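PDB 3MCS: putative monooxygenase, which is probably a monooxygenase of the antibiotic biosynthesis type, with two related family regions in a single chain. Local coordinates for residues E28-K33 with I58-N63; S69-T72 with A76-D79; V99-D104 with I133-V138; E166-I171 with L175-A180. All coordinates share one frame; numbering follows the deposited sequence. Where two conformers were deposited one is given.

Contact 1: E28-K33 with I58-N63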
loop_
_atom_site.group_PDB
_atom_site.type_symbol
_atom_site.label_atom_id
_atom_site.label_comp_id
_atom_site.label_asym_id
_atom_site.label_seq_id
_atom_site.Cartn_x
_atom_site.Cartn_y
_atom_site.Cartn_z
ATOM N N GLU A 28 2.432 1.323 16.068
ATOM C CA GLU A 28 2.559 -0.086 16.436
ATOM C C GLU A 28 1.302 -0.560 17.185
ATOM O O GLU A 28 0.713 -1.586 16.826
ATOM C CB GLU A 28 3.810 -0.351 17.284
ATOM C CG GLU A 28 5.123 -0.368 16.499
ATOM C CD GLU A 28 6.377 -0.532 17.377
ATOM O OE1 GLU A 28 6.262 -0.717 18.617
ATOM O OE2 GLU A 28 7.489 -0.460 16.801
ATOM N N ASP A 29 0.904 0.183 18.223
ATOM C CA ASP A 29 -0.292 -0.157 18.978
ATOM C C ASP A 29 -1.507 -0.255 18.054
ATOM O O ASP A 29 -2.290 -1.189 18.148
ATOM C CB ASP A 29 -0.602 0.888 20.064
ATOM C CG ASP A 29 0.463 0.964 21.157
ATOM O OD1 ASP A 29 1.446 0.196 21.076
ATOM O OD2 ASP A 29 0.295 1.816 22.080
ATOM N N TYR A 30 -1.655 0.703 17.151
ATOM C CA TYR A 30 -2.833 0.746 16.281
ATOM C C TYR A 30 -2.914 -0.474 15.403
ATOM O O TYR A 30 -3.974 -1.110 15.298
ATOM C CB TYR A 30 -2.802 2.039 15.460
ATOM C CG TYR A 30 -3.827 2.179 14.367
ATOM C CD1 TYR A 30 -5.161 2.281 14.657
ATOM C CD2 TYR A 30 -3.439 2.299 13.045
ATOM C CE1 TYR A 30 -6.098 2.431 13.651
ATOM C CE2 TYR A 30 -4.363 2.470 12.036
ATOM C CZ TYR A 30 -5.694 2.529 12.344
ATOM O OH TYR A 30 -6.641 2.702 11.355
ATOM N N VAL A 31 -1.785 -0.825 14.798
ATOM C CA VAL A 31 -1.742 -1.978 13.893
ATOM C C VAL A 31 -1.983 -3.266 14.671
ATOM O O VAL A 31 -2.762 -4.118 14.226
ATOM C CB VAL A 31 -0.413 -2.027 13.082
ATOM C CG1 VAL A 31 -0.303 -3.299 12.322
ATOM C CG2 VAL A 31 -0.315 -0.842 12.144
ATOM N N ASN A 32 -1.351 -3.385 15.839
ATOM C CA ASN A 32 -1.483 -4.589 16.676
ATOM C C ASN A 32 -2.852 -4.780 17.318
ATOM O O ASN A 32 -3.308 -5.905 17.470
ATOM C CB ASN A 32 -0.417 -4.624 17.785
ATOM C CG ASN A 32 0.990 -4.937 17.261
ATOM O OD1 ASN A 32 1.168 -5.492 16.171
ATOM N ND2 ASN A 32 1.991 -4.601 18.060
ATOM N N LYS A 33 -3.505 -3.689 17.701
ATOM C CA LYS A 33 -4.801 -3.792 18.363
ATOM C C LYS A 33 -5.887 -4.002 17.329
ATOM O O LYS A 33 -6.853 -4.699 17.594
ATOM C CB LYS A 33 -5.102 -2.581 19.273
ATOM C CG LYS A 33 -6.442 -2.731 20.055
ATOM C CD LYS A 33 -6.772 -1.516 20.957
ATOM C CE LYS A 33 -8.076 -1.713 21.762
ATOM N NZ LYS A 33 -8.025 -2.862 22.722
ATOM N N ILE A 58 0.336 4.439 5.741
ATOM C CA ILE A 58 -0.351 3.305 6.320
ATOM C C ILE A 58 -1.318 2.827 5.250
ATOM O O ILE A 58 -2.179 3.571 4.823
ATOM C CB ILE A 58 -1.110 3.659 7.624
ATOM C CG1 ILE A 58 -0.202 4.353 8.631
ATOM C CG2 ILE A 58 -1.665 2.424 8.264
ATOM C CD1 ILE A 58 -0.895 4.686 9.963
ATOM N N VAL A 59 -1.105 1.607 4.776
ATOM C CA VAL A 59 -1.972 0.963 3.810
ATOM C C VAL A 59 -2.932 0.111 4.630
ATOM O O VAL A 59 -2.494 -0.701 5.413
ATOM C CB VAL A 59 -1.165 0.095 2.845
ATOM C CG1 VAL A 59 -2.073 -0.613 1.837
ATOM C CG2 VAL A 59 -0.134 0.954 2.144
ATOM N N GLU A 60 -4.232 0.334 4.467
ATOM C CA GLU A 60 -5.262 -0.359 5.222
ATOM C C GLU A 60 -6.216 -1.019 4.230
ATOM O O GLU A 60 -6.673 -0.369 3.301
ATOM C CB GLU A 60 -6.030 0.621 6.119
ATOM C CG GLU A 60 -5.203 1.335 7.215
ATOM C CD GLU A 60 -6.061 2.229 8.198
ATOM O OE1 GLU A 60 -7.298 2.322 8.127
ATOM O OE2 GLU A 60 -5.491 2.858 9.082
ATOM N N ILE A 61 -6.512 -2.311 4.433
ATOM C CA ILE A 61 -7.396 -3.059 3.526
ATOM C C ILE A 61 -8.414 -3.873 4.284
ATOM O O ILE A 61 -8.084 -4.617 5.214
ATOM C CB ILE A 61 -6.597 -3.929 2.519
ATOM C CG1 ILE A 61 -7.539 -4.524 1.457
ATOM C CG2 ILE A 61 -5.766 -4.973 3.246
ATOM C CD1 ILE A 61 -6.792 -5.179 0.286
ATOM N N TYR A 62 -9.669 -3.708 3.879
ATOM C CA TYR A 62 -10.809 -4.346 4.541
ATOM C C TYR A 62 -11.668 -5.126 3.560
ATOM O O TYR A 62 -11.654 -4.901 2.356
ATOM C CB TYR A 62 -11.654 -3.294 5.256
ATOM C CG TYR A 62 -10.857 -2.456 6.210
ATOM C CD1 TYR A 62 -10.174 -1.344 5.773
ATOM C CD2 TYR A 62 -10.772 -2.785 7.545
ATOM C CE1 TYR A 62 -9.431 -0.572 6.650
ATOM C CE2 TYR A 62 -10.038 -2.013 8.435
ATOM C CZ TYR A 62 -9.370 -0.906 7.977
ATOM O OH TYR A 62 -8.629 -0.114 8.819
ATOM N N ASN A 63 -12.464 -6.020 4.113
ATOM C CA ASN A 63 -13.222 -6.915 3.291
ATOM C C ASN A 63 -14.385 -6.204 2.610
ATOM O O ASN A 63 -14.735 -6.563 1.490
ATOM C CB ASN A 63 -13.689 -8.100 4.141
ATOM C CG ASN A 63 -13.607 -9.426 3.398
ATOM O OD1 ASN A 63 -13.957 -9.526 2.218
ATOM N ND2 ASN A 63 -13.146 -10.456 4.095
#

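Contact 2: S69-T72 with A76-D79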
loop_
_atom_site.group_PDB
_atom_site.type_symbol
_atom_site.label_atom_id
_atom_site.label_comp_id
_atom_site.label_asym_id
_atom_site.label_seq_id
_atom_site.Cartn_x
_atom_site.Cartn_y
_atom_site.Cartn_z
ATOM N N SER A 69 -16.325 0.755 8.224
ATOM C CA SER A 69 -17.084 1.682 9.064
ATOM C C SER A 69 -17.024 1.292 10.545
ATOM O O SER A 69 -16.981 2.167 11.429
ATOM C CB SER A 69 -18.536 1.818 8.589
ATOM O OG SER A 69 -19.447 1.787 9.683
ATOM N N ASN A 70 -17.044 -0.013 10.816
ATOM C CA ASN A 70 -16.948 -0.480 12.192
ATOM C C ASN A 70 -15.550 -0.205 12.758
ATOM O O ASN A 70 -15.390 0.146 13.913
ATOM C CB ASN A 70 -17.329 -1.955 12.293
ATOM C CG ASN A 70 -18.841 -2.185 12.350
ATOM O OD1 ASN A 70 -19.590 -1.397 12.924
ATOM N ND2 ASN A 70 -19.281 -3.299 11.789
ATOM N N HIS A 71 -14.539 -0.339 11.925
ATOM C CA HIS A 71 -13.190 -0.052 12.339
ATOM C C HIS A 71 -13.052 1.406 12.736
ATOM O O HIS A 71 -12.450 1.701 13.768
ATOM C CB HIS A 71 -12.204 -0.392 11.226
ATOM C CG HIS A 71 -10.817 0.136 11.453
ATOM N ND1 HIS A 71 -9.915 -0.470 12.300
ATOM C CD2 HIS A 71 -10.170 1.188 10.902
ATOM C CE1 HIS A 71 -8.781 0.204 12.281
ATOM N NE2 HIS A 71 -8.910 1.215 11.441
ATOM N N THR A 72 -13.641 2.324 11.970
ATOM C CA THR A 72 -13.473 3.727 12.314
ATOM C C THR A 72 -14.217 4.084 13.602
ATOM O O THR A 72 -13.984 5.144 14.167
ATOM C CB THR A 72 -13.872 4.689 11.193
ATOM O OG1 THR A 72 -15.296 4.779 11.132
ATOM C CG2 THR A 72 -13.285 4.230 9.837
ATOM N N ALA A 76 -9.360 0.769 18.619
ATOM C CA ALA A 76 -8.031 1.002 18.048
ATOM C C ALA A 76 -7.941 2.346 17.360
ATOM O O ALA A 76 -7.069 3.161 17.685
ATOM C CB ALA A 76 -7.648 -0.099 17.073
ATOM N N SER A 77 -8.867 2.568 16.427
ATOM C CA SER A 77 -8.917 3.789 15.620
ATOM C C SER A 77 -9.221 5.023 16.454
ATOM O O SER A 77 -8.593 6.064 16.270
ATOM C CB SER A 77 -9.960 3.632 14.516
ATOM O OG SER A 77 -9.971 4.717 13.617
ATOM N N LYS A 78 -10.158 4.911 17.388
ATOM C CA LYS A 78 -10.484 6.063 18.254
ATOM C C LYS A 78 -9.238 6.519 19.046
ATOM O O LYS A 78 -9.029 7.721 19.267
ATOM C CB LYS A 78 -11.658 5.770 19.209
ATOM N N ASP A 79 -8.404 5.568 19.458
ATOM C CA ASP A 79 -7.208 5.918 20.199
ATOM C C ASP A 79 -6.164 6.568 19.306
ATOM O O ASP A 79 -5.580 7.595 19.665
ATOM C CB ASP A 79 -6.632 4.692 20.907
ATOM C CG ASP A 79 -7.443 4.302 22.111
ATOM O OD1 ASP A 79 -8.418 5.027 22.374
ATOM O OD2 ASP A 79 -7.105 3.298 22.789
#

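Contact 3: V99-D104 with I133-V138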
loop_
_atom_site.group_PDB
_atom_site.type_symbol
_atom_site.label_atom_id
_atom_site.label_comp_id
_atom_site.label_asym_id
_atom_site.label_seq_id
_atom_site.Cartn_x
_atom_site.Cartn_y
_atom_site.Cartn_z
ATOM N N VAL A 99 -9.757 -1.420 -6.116
ATOM C CA VAL A 99 -8.782 -2.503 -6.247
ATOM C C VAL A 99 -8.947 -3.269 -7.555
ATOM O O VAL A 99 -10.061 -3.688 -7.878
ATOM C CB VAL A 99 -8.906 -3.495 -5.092
ATOM C CG1 VAL A 99 -7.843 -4.590 -5.224
ATOM C CG2 VAL A 99 -8.763 -2.769 -3.792
ATOM N N GLN A 100 -7.865 -3.415 -8.319
ATOM C CA GLN A 100 -7.904 -4.182 -9.582
ATOM C C GLN A 100 -7.363 -5.562 -9.315
ATOM O O GLN A 100 -7.959 -6.561 -9.740
ATOM C CB GLN A 100 -7.094 -3.513 -10.673
ATOM C CG GLN A 100 -7.716 -2.224 -11.158
ATOM C CD GLN A 100 -8.954 -2.425 -12.035
ATOM O OE1 GLN A 100 -9.153 -3.486 -12.644
ATOM N NE2 GLN A 100 -9.778 -1.390 -12.119
ATOM N N ILE A 101 -6.211 -5.601 -8.645
ATOM C CA ILE A 101 -5.584 -6.823 -8.198
ATOM C C ILE A 101 -5.054 -6.641 -6.777
ATOM O O ILE A 101 -4.410 -5.638 -6.462
ATOM C CB ILE A 101 -4.411 -7.227 -9.061
ATOM C CG1 ILE A 101 -4.833 -7.352 -10.518
ATOM C CG2 ILE A 101 -3.872 -8.547 -8.549
ATOM C CD1 ILE A 101 -3.721 -7.815 -11.407
ATOM N N ALA A 102 -5.369 -7.602 -5.921
ATOM C CA ALA A 102 -4.867 -7.635 -4.563
ATOM C C ALA A 102 -4.540 -9.103 -4.249
ATOM O O ALA A 102 -5.438 -9.947 -4.185
ATOM C CB ALA A 102 -5.880 -7.068 -3.579
ATOM N N LYS A 103 -3.245 -9.391 -4.090
ATOM C CA LYS A 103 -2.742 -10.742 -3.824
ATOM C C LYS A 103 -1.647 -10.713 -2.767
ATOM O O LYS A 103 -0.750 -9.882 -2.843
ATOM C CB LYS A 103 -2.192 -11.371 -5.111
ATOM C CG LYS A 103 -3.255 -11.628 -6.194
ATOM C CD LYS A 103 -2.638 -12.008 -7.561
ATOM C CE LYS A 103 -2.091 -13.434 -7.638
ATOM N NZ LYS A 103 -3.092 -14.502 -7.898
ATOM N N ASP A 104 -1.730 -11.589 -1.766
ATOM C CA ASP A 104 -0.689 -11.628 -0.729
ATOM C C ASP A 104 -0.490 -12.994 -0.062
ATOM O O ASP A 104 -1.255 -13.950 -0.278
ATOM C CB ASP A 104 -0.918 -10.535 0.335
ATOM C CG ASP A 104 -2.151 -10.764 1.195
ATOM O OD1 ASP A 104 -2.643 -11.900 1.323
ATOM O OD2 ASP A 104 -2.618 -9.789 1.798
ATOM N N ILE A 133 -1.802 -3.812 -19.524
ATOM C CA ILE A 133 -0.365 -4.044 -19.427
ATOM C C ILE A 133 0.096 -4.179 -17.971
ATOM O O ILE A 133 0.710 -5.172 -17.591
ATOM C CB ILE A 133 0.455 -2.944 -20.142
ATOM C CG1 ILE A 133 0.216 -3.012 -21.671
ATOM C CG2 ILE A 133 1.921 -3.114 -19.827
ATOM C CD1 ILE A 133 0.862 -1.887 -22.509
ATOM N N ILE A 134 -0.224 -3.195 -17.148
ATOM C CA ILE A 134 0.230 -3.235 -15.770
ATOM C C ILE A 134 -0.391 -4.408 -15.033
ATOM O O ILE A 134 0.288 -5.035 -14.226
ATOM C CB ILE A 134 -0.020 -1.901 -15.015
ATOM C CG1 ILE A 134 0.737 -1.907 -13.686
ATOM C CG2 ILE A 134 -1.536 -1.624 -14.811
ATOM C CD1 ILE A 134 0.746 -0.583 -12.972
ATOM N N LYS A 135 -1.657 -4.721 -15.309
ATOM C CA LYS A 135 -2.306 -5.854 -14.640
ATOM C C LYS A 135 -1.466 -7.115 -14.803
ATOM O O LYS A 135 -1.225 -7.806 -13.827
ATOM C CB LYS A 135 -3.732 -6.098 -15.158
ATOM C CG LYS A 135 -4.831 -5.140 -14.628
ATOM C CD LYS A 135 -6.120 -5.362 -15.438
ATOM C CE LYS A 135 -7.253 -4.435 -15.049
ATOM N NZ LYS A 135 -8.395 -4.642 -15.971
ATOM N N ASN A 136 -1.021 -7.374 -16.038
ATOM C CA ASN A 136 -0.212 -8.552 -16.375
ATOM C C ASN A 136 1.117 -8.548 -15.642
ATOM O O ASN A 136 1.506 -9.553 -15.045
ATOM C CB ASN A 136 0.062 -8.623 -17.883
ATOM C CG ASN A 136 -1.191 -8.874 -18.709
ATOM O OD1 ASN A 136 -2.009 -9.738 -18.389
ATOM N ND2 ASN A 136 -1.320 -8.139 -19.807
ATOM N N ILE A 137 1.812 -7.414 -15.696
ATOM C CA ILE A 137 3.093 -7.277 -15.030
ATOM C C ILE A 137 2.995 -7.507 -13.537
ATOM O O ILE A 137 3.849 -8.174 -12.963
ATOM C CB ILE A 137 3.719 -5.890 -15.269
ATOM C CG1 ILE A 137 4.229 -5.782 -16.714
ATOM C CG2 ILE A 137 4.873 -5.645 -14.300
ATOM C CD1 ILE A 137 5.336 -6.800 -17.099
ATOM N N VAL A 138 1.973 -6.956 -12.902
ATOM C CA VAL A 138 1.828 -7.117 -11.469
ATOM C C VAL A 138 1.568 -8.585 -11.126
ATOM O O VAL A 138 2.078 -9.054 -10.115
ATOM C CB VAL A 138 0.729 -6.225 -10.901
ATOM C CG1 VAL A 138 0.579 -6.454 -9.411
ATOM C CG2 VAL A 138 1.054 -4.785 -11.171
#

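Contact 4: E166-I171 with L175-A180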
loop_
_atom_site.group_PDB
_atom_site.type_symbol
_atom_site.label_atom_id
_atom_site.label_comp_id
_atom_site.label_asym_id
_atom_site.label_seq_id
_atom_site.Cartn_x
_atom_site.Cartn_y
_atom_site.Cartn_z
ATOM N N GLU A 166 3.637 -2.858 -2.813
ATOM C CA GLU A 166 4.225 -4.184 -2.927
ATOM C C GLU A 166 5.252 -4.447 -1.840
ATOM O O GLU A 166 6.030 -3.581 -1.501
ATOM C CB GLU A 166 4.820 -4.378 -4.335
ATOM C CG GLU A 166 5.669 -3.223 -4.836
ATOM C CD GLU A 166 6.106 -3.375 -6.296
ATOM O OE1 GLU A 166 5.894 -4.458 -6.907
ATOM O OE2 GLU A 166 6.671 -2.386 -6.830
ATOM N N VAL A 167 5.215 -5.656 -1.284
ATOM C CA VAL A 167 6.127 -6.065 -0.235
ATOM C C VAL A 167 6.930 -7.271 -0.724
ATOM O O VAL A 167 6.371 -8.137 -1.365
ATOM C CB VAL A 167 5.359 -6.388 1.039
ATOM C CG1 VAL A 167 6.298 -6.824 2.126
ATOM C CG2 VAL A 167 4.535 -5.154 1.486
ATOM N N TYR A 168 8.241 -7.286 -0.440
ATOM C CA TYR A 168 9.178 -8.341 -0.836
ATOM C C TYR A 168 9.880 -8.938 0.387
ATOM O O TYR A 168 9.987 -8.284 1.434
ATOM C CB TYR A 168 10.207 -7.789 -1.824
ATOM C CG TYR A 168 9.607 -7.323 -3.135
ATOM C CD1 TYR A 168 9.043 -6.066 -3.251
ATOM C CD2 TYR A 168 9.595 -8.145 -4.258
ATOM C CE1 TYR A 168 8.460 -5.638 -4.422
ATOM C CE2 TYR A 168 9.018 -7.717 -5.460
ATOM C CZ TYR A 168 8.445 -6.456 -5.528
ATOM O OH TYR A 168 7.878 -6.006 -6.713
ATOM N N LYS A 169 10.362 -10.176 0.270
ATOM C CA LYS A 169 10.995 -10.846 1.432
ATOM C C LYS A 169 12.309 -10.149 1.813
ATOM O O LYS A 169 12.674 -10.083 3.011
ATOM C CB LYS A 169 11.198 -12.368 1.217
ATOM C CG LYS A 169 12.442 -12.783 0.437
ATOM C CD LYS A 169 12.546 -14.301 0.193
ATOM C CE LYS A 169 13.797 -14.598 -0.667
ATOM N NZ LYS A 169 13.860 -15.965 -1.210
ATOM N N ASP A 170 12.999 -9.634 0.793
ATOM C CA ASP A 170 14.265 -8.940 0.970
ATOM C C ASP A 170 14.559 -8.030 -0.213
ATOM O O ASP A 170 13.963 -8.141 -1.292
ATOM C CB ASP A 170 15.416 -9.927 1.227
ATOM C CG ASP A 170 15.590 -10.943 0.124
ATOM O OD1 ASP A 170 15.188 -10.670 -1.028
ATOM O OD2 ASP A 170 16.153 -12.019 0.404
ATOM N N ILE A 171 15.495 -7.120 0.012
ATOM C CA ILE A 171 15.845 -6.103 -0.960
ATOM C C ILE A 171 16.344 -6.679 -2.279
ATOM O O ILE A 171 16.072 -6.117 -3.339
ATOM C CB ILE A 171 16.854 -5.120 -0.334
ATOM C CG1 ILE A 171 17.003 -3.864 -1.208
ATOM C CG2 ILE A 171 18.188 -5.839 -0.046
ATOM C CD1 ILE A 171 17.643 -2.689 -0.450
ATOM N N LEU A 175 15.102 -5.903 -6.263
ATOM C CA LEU A 175 16.011 -5.495 -7.328
ATOM C C LEU A 175 16.035 -6.474 -8.506
ATOM O O LEU A 175 16.164 -6.060 -9.662
ATOM C CB LEU A 175 17.417 -5.311 -6.782
ATOM C CG LEU A 175 17.598 -4.175 -5.775
ATOM C CD1 LEU A 175 19.058 -4.156 -5.280
ATOM C CD2 LEU A 175 17.220 -2.848 -6.366
ATOM N N ASN A 176 15.925 -7.766 -8.206
ATOM C CA ASN A 176 15.904 -8.794 -9.243
ATOM C C ASN A 176 14.628 -8.652 -10.032
ATOM O O ASN A 176 14.590 -8.900 -11.225
ATOM C CB ASN A 176 16.058 -10.198 -8.645
ATOM C CG ASN A 176 17.472 -10.447 -8.105
ATOM O OD1 ASN A 176 18.429 -9.760 -8.492
ATOM N ND2 ASN A 176 17.610 -11.436 -7.217
ATOM N N HIS A 177 13.584 -8.206 -9.350
ATOM C CA HIS A 177 12.314 -7.955 -9.995
ATOM C C HIS A 177 12.434 -6.838 -11.030
ATOM O O HIS A 177 12.032 -7.021 -12.179
ATOM C CB HIS A 177 11.240 -7.682 -8.937
ATOM C CG HIS A 177 10.181 -6.711 -9.356
ATOM N ND1 HIS A 177 9.268 -6.977 -10.357
ATOM C CD2 HIS A 177 9.853 -5.493 -8.859
ATOM C CE1 HIS A 177 8.453 -5.943 -10.484
ATOM N NE2 HIS A 177 8.787 -5.029 -9.592
ATOM N N ARG A 178 13.042 -5.714 -10.677
ATOM C CA ARG A 178 13.098 -4.623 -11.642
ATOM C C ARG A 178 14.278 -4.698 -12.613
ATOM O O ARG A 178 14.318 -3.957 -13.597
ATOM C CB ARG A 178 12.995 -3.266 -10.954
ATOM C CG ARG A 178 14.212 -2.777 -10.230
ATOM C CD ARG A 178 13.791 -1.688 -9.243
ATOM N NE ARG A 178 12.862 -0.716 -9.809
ATOM C CZ ARG A 178 13.213 0.382 -10.484
ATOM N NH1 ARG A 178 14.496 0.680 -10.712
ATOM N NH2 ARG A 178 12.266 1.200 -10.947
ATOM N N SER A 179 15.216 -5.610 -12.381
ATOM C CA SER A 179 16.289 -5.801 -13.347
ATOM C C SER A 179 15.955 -6.975 -14.304
ATOM O O SER A 179 16.791 -7.369 -15.110
ATOM C CB SER A 179 17.643 -6.008 -12.654
ATOM O OG SER A 179 17.687 -7.221 -11.935
ATOM N N ALA A 180 14.738 -7.518 -14.214
ATOM C CA ALA A 180 14.315 -8.617 -15.083
ATOM C C ALA A 180 13.817 -8.113 -16.433
ATOM O O ALA A 180 13.189 -7.059 -16.514
ATOM C CB ALA A 180 13.218 -9.450 -14.416
#

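Contact 1: E28-K33 with I58-N63
Y30 on helix 20-37 meets E60 on strand 55-62 through its phenol oxygen. The two side chains cross at about a right angle. Y30 OH donates a hydrogen bond to E60 OE2, with the oxygens 2.6 Å apart. The carboxylate oxygen lies at the edge of the Y30 ring, near its plane, and E60 OE2 is also 3.2 Å from Y30 CE2. The ring and carboxylate planes are turned 44° from each other. The hydroxyl reaches E60 OE2 from above the carboxylate plane, about 40° out of it. Y30 holds CG anti to the backbone N (chi1 172°), which carries the ring off the helix and toward the strand. E60 runs extended beyond CG and brings its carboxylate up from the sheet to meet it. Here a helix packs on a face of an antiparallel sheet, as in the alpha-beta barrel fold of this family. I58 also points at the helix from the same strand, but the polar pair makes the closest approach. All of this is buried. Y30 OH has a second hydrogen-bond partner in H71 NE2, so two polar groups grip the phenol oxygen. E60 OE1 faces Y62 OH at 2.9 Å, but the position of that hydroxyl is less certain. The Y30 ring stacks with F80, and L44 of strand 41-49 touches both Y30 and E60.

Contact 2: S69-T72 with A76-D79
The H71 imidazole has S77 CB over one face. The carbon sits 4.0 Å above the ring plane, displaced toward the rim. This is a CH-pi contact, with S77 CB 4.3 Å from the ring centroid and 19° off the normal. The nearest ring atom is H71 NE2, 4.0 Å from S77 CB. Both ring nitrogens have partners elsewhere. ND1 is hydrogen-bonded to E38 and NE2 to Y30, which together fix the rotation of the ring. The Y62 ring also meets the imidazole. The two segments belong to consecutive helices, 65-73 and 75-87, and the chain turns sharply between them. This brings the end of the first helix against the first turn of the second. H71 keeps CG anti to its own N (chi1 168°), and its ring lies against the second helix. S77 CB points back at the first helix and also packs on the carbonyl oxygen H71 O. S77 OG lies 3.9 Å from T72 CA. The CB of T72 points away from the second helix. Its OG1 donates to S69 O at 3.1 Å, one turn back, tilted 33° from the carbonyl plane.

Contact 3: V99-D104 with I133-V138
A classic beta bulge in strand 91-104 brings Q100 and I101 up against K135 of helix 127-143. At the bulge both Q100 and I101 face L152 of strand 147-155, and both make backbone hydrogen bonds with it. The chain turns a corner at Q100. The CB atoms of Q100 and I101 both point at the helix, although the two residues are adjacent. I101 reaches the helix with its CD1 methyl. This methyl lies 3.5 Å from the carbonyl oxygen K135 O and 4.1 Å from K135 CB, so it packs on helix backbone as well as side chain. I101 CG1 is anti to the carbonyl carbon and the chain beyond it is extended (chi2 -177°), which sends CD1 out to the helix. Q100 instead bends at chi2 (-74°), and its amide oxygen comes beside the far end of the lysine. Q100 OE1 is 3.2 Å from K135 CE and 3.6 Å from K135 NZ. The two chains pass at a slant, and the contact falls mainly on the lysine methylene. The lysine is extended beyond CG and reaches out from the helix toward Q100. Its ammonium group forms a salt bridge with E132, one turn earlier. V138, one turn further on, points its CB toward the strand and packs on V150 and L152. W162 of strand 161-168 touches Q100 and I134. Strand and helix thus meet as a helix laid over an antiparallel sheet, the layering seen in the dimeric alpha-beta barrel clan.

Contact 4: E166-I171 with L175-A180
E166 starts the segment on strand 161-168, with its CB directed at H177 of the next helix. Its chain is extended beyond CG, and E166 OE1 stays 4.0 Å from H177 NE2. The carboxylate and imidazole planes are 78° apart. An acetate ion, probably from crystallisation, lies about 5 Å from this side chain. Two residues on, Y168 points the same way. With CG anti to the carbonyl carbon, its ring is carried out to H177. Its hydroxyl donates a hydrogen bond to E166 OE1 at 2.5 Å, arriving well above the carboxylate plane (69° out of it). The same hydroxyl sits over one face of the H177 ring, with Y168 OH 3.0 Å from H177 CD2 and 3.2 Å from H177 NE2. The two side chains cross at about a right angle. The ring planes are only 26° apart, but the rings are slid so far that they barely overlap. The strand ends after Y168. D170 is the N-cap of helix 171-178, and its side chain caps a backbone N of the first turn. I171 opens that helix, and its carbonyl oxygen accepts from L175 N, with I171 O and L175 N 3.1 Å apart. L175 CG packs against the same oxygen. At the other end, L175 O takes bonds from both S179 N and S179 OG, which come from opposite faces of its plane. H177 ND1 is hydrogen-bonded to Y182 at the start of helix 181-190. T141 of helix 127-143 touches both Y168 and H177, and strand 114-122 runs antiparallel beside E166 and Y168.

The four contacts follow one another along the chain, and none nests in or crosses another. Contact 1 closes the loop from helix 20-37 to strand 55-62. Contact 2 is a short closure between successive helices 65-73 and 75-87. It touches contact 1, and both lie in the first family region. Contact 3 joins strand 91-104 to helix 127-143, on the opposite side of the chain's centre from contacts 1 and 2. Contact 4 closes the turn from strand 161-168 into helix 171-178. Contacts 1, 3 and 4 all reach the same antiparallel sheet. E60, Y62 and H71 recur in spacing as E166, Y168 and H177, consistent with related halves.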